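Side-chain contacts in kelch repeat and BTB domain-containing protein A55 (Vaccinia virus WR, PDB 6I2M), which probably serves as a substrate-specific adapter of CUL3-containing E3 ubiquitin ligases, directing host proteins to ubiquitination and proteasomal degradation, with the BTB domain binding CUL3: residues A[13-18]-A[75-80]; A[93-98]-A[127-132]; A[162-167]-A[189-194]. One frame throughout, in Å; residues are numbered along the deposited sequence.

In the fold
From the N terminus, helix 4-17 runs into the strands of the BTB domain, and contact 1 closes a loop of 56 intervening residues when helix 69-79 comes back against it. Contact 2 opens only afterwards, on helix 91-101, and closes on helix 120-132, with 28 residues, mostly helical, between its two segments; it joins the BTB and BACK parts of the chain. Contact 3 then closes a shorter loop between the start of helix 164-171 and helix 184-195. All three loops follow in series; none nests or crosses. Neighbours touch: Leu-75 packs on Thr-97 between contacts 1 and 2, and Tyr-127 on Leu-162 between contacts 2 and 3. Contacts 1 and 3, with centres about 46 Å apart, do not meet.

Contact 1 (A[13-18]-A[75-80]); sequences GFRNSG and LIDYIY
Arg-15, near the C-terminal end of helix 4-17, reaches Ile-76 and Asp-77 in the last turn of helix 69-79 and Tyr-80, the first residue beyond it. With CG anti to the backbone N (chi1 179°) and the chain extended as far as NE, the arginine spans a gap of 9.2 Å between Arg-15 CA and Tyr-80 CA. Its aliphatic part does the first half of the work: Arg-15 CD sits over the centre of one face of the Tyr-80 ring, 3.6 Å from the centroid, a CH-pi contact. The tyrosine offers that face with its own CG turned to the side of its backbone N (chi1 -73°). Beyond CD the chain passes toward the ring's rim, so the cation-pi contact is off-centre, with Arg-15 CZ 4.7 Å from the Tyr-80 centroid.

At the far end a salt bridge forms at the guanidinium edge. Arg-15 NH1 donates to Asp-77 OD1 at 2.8 Å with an N-H...O angle of 151°, arriving almost head-on to the C-O bond, and the acceptor lies close to the guanidinium plane. A second, weak bond runs from Arg-15 NH2 to the same Asp-77 OD1 at 3.2 Å, making this a forked grip on one oxygen. NH1 also has a weak bond to Asn-12 OD1. Ile-76 supplies apolar cover, its CG2 lying over one guanidinium face, 3.5 Å from Arg-15 NH2.

The phenol hydroxyl, Tyr-80 OH, is hydrogen-bonded to His-35 ND1, while Ile-32 of strand 30-34 packs against both Arg-15 and Ile-76. The contact thus joins two helices of the BTB domain. Chemically, one extended arginine lays an apolar stem on the Tyr-80 ring and presents its cationic head to the Asp-77 carboxylate, whose charge would be expected to stabilise the protonated guanidinium in this partly buried place.

Contact 2 (A[93-98]-A[127-132]); sequences YILSTA and YIYADK
Leu-95 and Ser-96 of helix 91-101 receive the hydroxyl end of Tyr-129, which extends from helix 120-132. Taken in sequence order, Leu-95 comes first. Its CD2 lies at the edge of the tyrosine ring, near its plane, 3.4 Å from Tyr-129 OH. The same Leu-95 CD2 is 3.7 Å from Tyr-129 CE2, so the methyl covers one flank of the phenol end. Elsewhere the leucine packs on Ile-107 and Cys-110 of helix 104-116 and on Ile-138 of helix 136-147.

Ser-96 follows, and its OG also meets the ring edge, at the CE1 flank: Ser-96 OG is 3.2 Å from Tyr-129 CE1. The hydroxyls of Ser-96 and Tyr-129 share a hydrogen bond with a distance of 3.0 Å between Ser-96 OG and Tyr-129 OH, in which either may be the donor. Ser-96 OG has a further weak bond to Lys-92 O in its own helix.

A chi1 of 165° swings the phenol of Tyr-129 clear of its own helix and across the 9.5 Å that separate Tyr-129 CA from Ser-96 CA; the ring also meets that of Tyr-133. Where the BTB and BACK parts of the chain join, the chemistry is therefore mixed: an apolar methyl lines one flank of the buried tyrosine, while a single hydroxyl pair supplies the polar link at its end.

Contact 3 (A[162-167]-A[189-194]); sequences LTEESM and IKWLES
This is a combined face and edge contact of an indole: Trp-191 of helix 184-195 packs against Met-167 and hydrogen-bonds the Leu-162 carbonyl, in the loop leading into helix 164-171. It lies in the BACK part, at the C-terminal end of the modelled chain. At the indole edge, Trp-191 NE1 donates to Leu-162 O at 2.9 Å with an N-H...O angle of 151°; the acceptor is in the indole plane, although the donor is tilted from the carbonyl plane. Over one face lies Met-167, whose CG makes a CH-pi contact 3.5 Å from the centroid of the Trp-191 five-membered ring, 8° off the normal. The bent methionine chain also brings Met-167 SD above it, 3.9 Å from the centroid of that Trp-191 ring.

Farther along the indole, Glu-164 CB approaches Trp-191 CH2 at 4.0 Å. Phe-159 adds an edge-to-face ring contact with the tryptophan and also packs on Met-167, while the Leu-162 side chain rests on helix 120-132. Thr-163 is the N-cap of helix 164-171, and the acceptor carbonyl belongs to the residue before it. The sulfur over the indole face makes this a Met-aromatic contact, here joining two helices of the BACK region.

Contact 1 (A[13-18]-A[75-80])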
# COMPACT_ATOMS: atom_id res chain seq x y z
N GLY A 13 0.83 11.42 -2.72
CA GLY A 13 1.44 12.73 -2.56
C GLY A 13 2.37 13.04 -3.72
O GLY A 13 2.46 14.19 -4.16
N PHE A 14 3.06 11.99 -4.24
CA PHE A 14 3.96 12.06 -5.39
C PHE A 14 3.13 12.22 -6.68
O PHE A 14 3.56 12.91 -7.60
CB PHE A 14 4.83 10.80 -5.50
CG PHE A 14 5.90 10.57 -4.45
CD1 PHE A 14 6.67 11.63 -3.97
CD2 PHE A 14 6.21 9.29 -4.02
CE1 PHE A 14 7.67 11.41 -3.02
CE2 PHE A 14 7.22 9.07 -3.08
CZ PHE A 14 7.95 10.13 -2.59
N ARG A 15 1.94 11.58 -6.72
CA ARG A 15 0.98 11.60 -7.83
C ARG A 15 0.47 13.03 -8.08
O ARG A 15 0.39 13.46 -9.23
CB ARG A 15 -0.18 10.63 -7.53
CG ARG A 15 -1.27 10.57 -8.60
CD ARG A 15 -2.56 10.06 -8.00
NE ARG A 15 -3.72 10.38 -8.83
CZ ARG A 15 -4.98 10.30 -8.42
NH1 ARG A 15 -5.26 9.90 -7.18
NH2 ARG A 15 -5.98 10.62 -9.24
N ASN A 16 0.13 13.76 -6.99
CA ASN A 16 -0.36 15.14 -7.04
C ASN A 16 0.77 16.10 -7.43
O ASN A 16 0.52 17.07 -8.15
CB ASN A 16 -0.96 15.54 -5.68
CG ASN A 16 -2.11 14.68 -5.20
OD1 ASN A 16 -2.96 14.22 -5.97
ND2 ASN A 16 -2.17 14.45 -3.90
N SER A 17 1.99 15.82 -6.95
CA SER A 17 3.21 16.59 -7.22
C SER A 17 3.68 16.41 -8.67
O SER A 17 4.26 17.34 -9.24
CB SER A 17 4.32 16.18 -6.25
OG SER A 17 5.53 16.87 -6.48
N GLY A 18 3.44 15.23 -9.23
CA GLY A 18 3.84 14.88 -10.59
C GLY A 18 5.10 14.03 -10.63
O GLY A 18 5.65 13.79 -11.71
N LEU A 75 -12.13 6.26 -9.30
CA LEU A 75 -11.63 4.88 -9.29
C LEU A 75 -10.11 4.86 -9.12
O LEU A 75 -9.60 3.99 -8.43
CB LEU A 75 -12.06 4.11 -10.54
CG LEU A 75 -13.48 3.54 -10.51
CD1 LEU A 75 -13.96 3.22 -11.90
CD2 LEU A 75 -13.58 2.30 -9.65
N ILE A 76 -9.40 5.84 -9.73
CA ILE A 76 -7.95 6.00 -9.59
C ILE A 76 -7.67 6.43 -8.14
O ILE A 76 -6.75 5.91 -7.52
CB ILE A 76 -7.34 6.96 -10.65
CG1 ILE A 76 -7.50 6.38 -12.08
CG2 ILE A 76 -5.85 7.27 -10.37
CD1 ILE A 76 -7.57 7.42 -13.18
N ASP A 77 -8.52 7.33 -7.59
CA ASP A 77 -8.44 7.78 -6.19
C ASP A 77 -8.65 6.60 -5.24
O ASP A 77 -8.03 6.56 -4.17
CB ASP A 77 -9.47 8.90 -5.91
CG ASP A 77 -9.18 10.24 -6.55
OD1 ASP A 77 -7.98 10.55 -6.77
OD2 ASP A 77 -10.13 11.00 -6.81
N TYR A 78 -9.50 5.63 -5.64
CA TYR A 78 -9.77 4.40 -4.88
C TYR A 78 -8.56 3.46 -4.93
O TYR A 78 -8.28 2.79 -3.94
CB TYR A 78 -11.05 3.70 -5.38
CG TYR A 78 -11.43 2.48 -4.58
CD1 TYR A 78 -12.01 2.60 -3.32
CD2 TYR A 78 -11.21 1.20 -5.07
CE1 TYR A 78 -12.36 1.48 -2.57
CE2 TYR A 78 -11.55 0.07 -4.33
CZ TYR A 78 -12.13 0.22 -3.08
OH TYR A 78 -12.47 -0.89 -2.34
N ILE A 79 -7.83 3.43 -6.08
CA ILE A 79 -6.60 2.63 -6.27
C ILE A 79 -5.53 3.19 -5.30
O ILE A 79 -4.78 2.43 -4.70
CB ILE A 79 -6.14 2.61 -7.77
CG1 ILE A 79 -7.16 1.85 -8.65
CG2 ILE A 79 -4.74 1.99 -7.93
CD1 ILE A 79 -7.19 2.23 -10.14
N TYR A 80 -5.53 4.53 -5.12
CA TYR A 80 -4.66 5.25 -4.19
C TYR A 80 -5.30 5.29 -2.78
O TYR A 80 -6.29 4.58 -2.54
CB TYR A 80 -4.31 6.65 -4.74
CG TYR A 80 -3.33 6.61 -5.90
CD1 TYR A 80 -3.76 6.40 -7.20
CD2 TYR A 80 -1.97 6.81 -5.69
CE1 TYR A 80 -2.87 6.36 -8.27
CE2 TYR A 80 -1.06 6.78 -6.75
CZ TYR A 80 -1.52 6.56 -8.04
OH TYR A 80 -0.64 6.52 -9.09

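Contact 2 (A[93-98]-A[127-132])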
# COMPACT_ATOMS: atom_id res chain seq x y z
N TYR A 93 -22.73 4.32 -12.41
CA TYR A 93 -21.67 4.57 -13.39
C TYR A 93 -20.29 4.09 -12.93
O TYR A 93 -19.47 3.73 -13.79
CB TYR A 93 -21.64 6.05 -13.80
CG TYR A 93 -22.98 6.58 -14.27
CD1 TYR A 93 -23.44 6.33 -15.56
CD2 TYR A 93 -23.80 7.31 -13.41
CE1 TYR A 93 -24.69 6.79 -15.98
CE2 TYR A 93 -25.05 7.78 -13.83
CZ TYR A 93 -25.48 7.52 -15.12
OH TYR A 93 -26.71 7.99 -15.53
N ILE A 94 -20.02 4.06 -11.61
CA ILE A 94 -18.74 3.60 -11.05
C ILE A 94 -18.59 2.08 -11.23
O ILE A 94 -17.50 1.62 -11.57
CB ILE A 94 -18.50 4.08 -9.58
CG1 ILE A 94 -18.51 5.63 -9.50
CG2 ILE A 94 -17.18 3.53 -9.00
CD1 ILE A 94 -18.73 6.23 -8.11
N LEU A 95 -19.69 1.31 -11.07
CA LEU A 95 -19.71 -0.14 -11.25
C LEU A 95 -19.42 -0.55 -12.71
O LEU A 95 -18.66 -1.49 -12.93
CB LEU A 95 -21.04 -0.74 -10.75
CG LEU A 95 -21.21 -2.27 -10.85
CD1 LEU A 95 -20.36 -3.01 -9.83
CD2 LEU A 95 -22.66 -2.66 -10.67
N SER A 96 -20.02 0.17 -13.69
CA SER A 96 -19.85 -0.07 -15.13
C SER A 96 -18.39 0.07 -15.57
O SER A 96 -17.89 -0.78 -16.33
CB SER A 96 -20.71 0.88 -15.95
OG SER A 96 -22.09 0.63 -15.76
N THR A 97 -17.71 1.13 -15.10
CA THR A 97 -16.32 1.43 -15.40
C THR A 97 -15.39 0.44 -14.69
O THR A 97 -14.40 0.00 -15.29
CB THR A 97 -16.00 2.90 -15.07
OG1 THR A 97 -17.06 3.74 -15.52
CG2 THR A 97 -14.69 3.36 -15.68
N ALA A 98 -15.72 0.07 -13.43
CA ALA A 98 -14.97 -0.89 -12.63
C ALA A 98 -15.05 -2.29 -13.24
O ALA A 98 -14.10 -3.06 -13.12
CB ALA A 98 -15.48 -0.92 -11.20
N TYR A 127 -32.68 -2.70 -12.16
CA TYR A 127 -33.03 -3.88 -12.96
C TYR A 127 -32.71 -3.65 -14.44
O TYR A 127 -32.07 -4.50 -15.06
CB TYR A 127 -34.50 -4.29 -12.76
CG TYR A 127 -34.98 -5.36 -13.71
CD1 TYR A 127 -34.69 -6.71 -13.48
CD2 TYR A 127 -35.74 -5.04 -14.83
CE1 TYR A 127 -35.13 -7.70 -14.36
CE2 TYR A 127 -36.18 -6.02 -15.72
CZ TYR A 127 -35.88 -7.35 -15.48
OH TYR A 127 -36.32 -8.32 -16.34
N ILE A 128 -33.17 -2.50 -15.00
CA ILE A 128 -32.95 -2.10 -16.40
C ILE A 128 -31.44 -1.92 -16.66
O ILE A 128 -30.96 -2.23 -17.75
CB ILE A 128 -33.79 -0.83 -16.77
CG1 ILE A 128 -35.27 -0.98 -16.32
CG2 ILE A 128 -33.70 -0.51 -18.28
CD1 ILE A 128 -36.03 0.34 -16.11
N TYR A 129 -30.70 -1.46 -15.63
CA TYR A 129 -29.25 -1.27 -15.63
C TYR A 129 -28.52 -2.62 -15.76
O TYR A 129 -27.68 -2.77 -16.65
CB TYR A 129 -28.81 -0.51 -14.36
CG TYR A 129 -27.32 -0.57 -14.10
CD1 TYR A 129 -26.42 0.16 -14.87
CD2 TYR A 129 -26.80 -1.36 -13.08
CE1 TYR A 129 -25.05 0.11 -14.64
CE2 TYR A 129 -25.43 -1.43 -12.84
CZ TYR A 129 -24.56 -0.69 -13.62
OH TYR A 129 -23.20 -0.75 -13.39
N ALA A 130 -28.85 -3.58 -14.88
CA ALA A 130 -28.26 -4.92 -14.86
C ALA A 130 -28.66 -5.77 -16.08
O ALA A 130 -27.93 -6.70 -16.43
CB ALA A 130 -28.63 -5.64 -13.57
N ASP A 131 -29.79 -5.44 -16.73
CA ASP A 131 -30.29 -6.11 -17.93
C ASP A 131 -29.48 -5.67 -19.16
O ASP A 131 -29.40 -6.41 -20.15
CB ASP A 131 -31.79 -5.83 -18.14
CG ASP A 131 -32.44 -6.60 -19.27
OD1 ASP A 131 -32.48 -7.84 -19.20
OD2 ASP A 131 -32.91 -5.95 -20.23
N LYS A 132 -28.88 -4.47 -19.10
CA LYS A 132 -28.05 -3.89 -20.16
C LYS A 132 -26.58 -4.29 -19.99
O LYS A 132 -25.91 -4.56 -20.99
CB LYS A 132 -28.21 -2.36 -20.18
CG LYS A 132 -27.65 -1.68 -21.43
CD LYS A 132 -27.58 -0.17 -21.25
CE LYS A 132 -26.93 0.51 -22.44
NZ LYS A 132 -26.83 1.98 -22.24

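Contact 3 (A[162-167]-A[189-194])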
# COMPACT_ATOMS: atom_id res chain seq x y z
N LEU A 162 -39.75 0.28 -17.99
CA LEU A 162 -39.72 -1.19 -18.02
C LEU A 162 -40.25 -1.72 -19.35
O LEU A 162 -41.36 -1.37 -19.77
CB LEU A 162 -40.50 -1.80 -16.83
CG LEU A 162 -39.86 -1.66 -15.45
CD1 LEU A 162 -40.90 -1.74 -14.36
CD2 LEU A 162 -38.78 -2.71 -15.21
N THR A 163 -39.43 -2.55 -20.03
CA THR A 163 -39.72 -3.14 -21.34
C THR A 163 -40.86 -4.18 -21.30
O THR A 163 -41.23 -4.65 -20.22
CB THR A 163 -38.44 -3.72 -21.97
OG1 THR A 163 -37.86 -4.68 -21.09
CG2 THR A 163 -37.41 -2.64 -22.32
N GLU A 164 -41.40 -4.52 -22.49
CA GLU A 164 -42.48 -5.50 -22.70
C GLU A 164 -42.05 -6.89 -22.23
O GLU A 164 -42.84 -7.59 -21.58
CB GLU A 164 -42.88 -5.52 -24.18
CG GLU A 164 -44.16 -6.28 -24.48
CD GLU A 164 -44.35 -6.65 -25.94
OE1 GLU A 164 -44.14 -7.83 -26.28
OE2 GLU A 164 -44.69 -5.75 -26.74
N GLU A 165 -40.80 -7.29 -22.55
CA GLU A 165 -40.19 -8.58 -22.18
C GLU A 165 -40.04 -8.70 -20.66
O GLU A 165 -40.22 -9.79 -20.11
CB GLU A 165 -38.83 -8.77 -22.87
CG GLU A 165 -38.88 -8.88 -24.39
CD GLU A 165 -38.96 -7.57 -25.17
OE1 GLU A 165 -39.54 -7.59 -26.28
OE2 GLU A 165 -38.45 -6.54 -24.67
N SER A 166 -39.70 -7.58 -19.99
CA SER A 166 -39.53 -7.48 -18.54
C SER A 166 -40.87 -7.66 -17.81
O SER A 166 -40.90 -8.29 -16.75
CB SER A 166 -38.91 -6.14 -18.17
OG SER A 166 -37.60 -6.01 -18.72
N MET A 167 -41.96 -7.12 -18.39
CA MET A 167 -43.32 -7.22 -17.86
C MET A 167 -43.83 -8.65 -17.90
O MET A 167 -44.51 -9.08 -16.96
CB MET A 167 -44.28 -6.28 -18.62
CG MET A 167 -44.20 -4.83 -18.18
SD MET A 167 -44.94 -4.54 -16.55
CE MET A 167 -43.49 -4.18 -15.61
N ILE A 189 -52.79 -3.23 -17.20
CA ILE A 189 -53.57 -2.04 -17.56
C ILE A 189 -52.78 -0.77 -17.21
O ILE A 189 -52.64 0.12 -18.05
CB ILE A 189 -55.01 -2.07 -16.95
CG1 ILE A 189 -55.87 -3.16 -17.64
CG2 ILE A 189 -55.71 -0.70 -17.03
CD1 ILE A 189 -57.02 -3.74 -16.78
N LYS A 190 -52.21 -0.71 -15.98
CA LYS A 190 -51.40 0.40 -15.48
C LYS A 190 -50.12 0.62 -16.31
O LYS A 190 -49.68 1.76 -16.44
CB LYS A 190 -51.07 0.24 -13.99
CG LYS A 190 -52.22 0.62 -13.06
CD LYS A 190 -52.24 2.11 -12.71
CE LYS A 190 -53.38 2.50 -11.81
NZ LYS A 190 -53.14 2.09 -10.39
N TRP A 191 -49.55 -0.47 -16.87
CA TRP A 191 -48.36 -0.41 -17.72
C TRP A 191 -48.73 0.15 -19.09
O TRP A 191 -48.00 1.00 -19.62
CB TRP A 191 -47.68 -1.78 -17.84
CG TRP A 191 -46.40 -1.76 -18.63
CD1 TRP A 191 -45.18 -1.33 -18.20
CD2 TRP A 191 -46.23 -2.16 -19.99
NE1 TRP A 191 -44.25 -1.44 -19.20
CE2 TRP A 191 -44.87 -1.95 -20.32
CE3 TRP A 191 -47.09 -2.68 -20.98
CZ2 TRP A 191 -44.35 -2.25 -21.59
CZ3 TRP A 191 -46.57 -2.97 -22.23
CH2 TRP A 191 -45.22 -2.76 -22.52
N LEU A 192 -49.87 -0.29 -19.65
CA LEU A 192 -50.40 0.16 -20.94
C LEU A 192 -50.89 1.62 -20.87
O LEU A 192 -51.00 2.27 -21.91
CB LEU A 192 -51.51 -0.77 -21.45
CG LEU A 192 -51.08 -2.15 -21.95
CD1 LEU A 192 -52.19 -3.16 -21.79
CD2 LEU A 192 -50.62 -2.10 -23.41
N GLU A 193 -51.18 2.12 -19.65
CA GLU A 193 -51.62 3.49 -19.40
C GLU A 193 -50.42 4.43 -19.22
O GLU A 193 -50.49 5.58 -19.63
CB GLU A 193 -52.54 3.55 -18.16
CG GLU A 193 -53.97 3.12 -18.43
CD GLU A 193 -54.93 4.24 -18.79
OE1 GLU A 193 -54.72 4.91 -19.82
OE2 GLU A 193 -55.92 4.43 -18.04
N SER A 194 -49.33 3.92 -18.61
CA SER A 194 -48.09 4.66 -18.35
C SER A 194 -47.21 4.79 -19.60
O SER A 194 -46.59 5.83 -19.80
CB SER A 194 -47.30 4.02 -17.21
OG SER A 194 -48.05 3.99 -16.01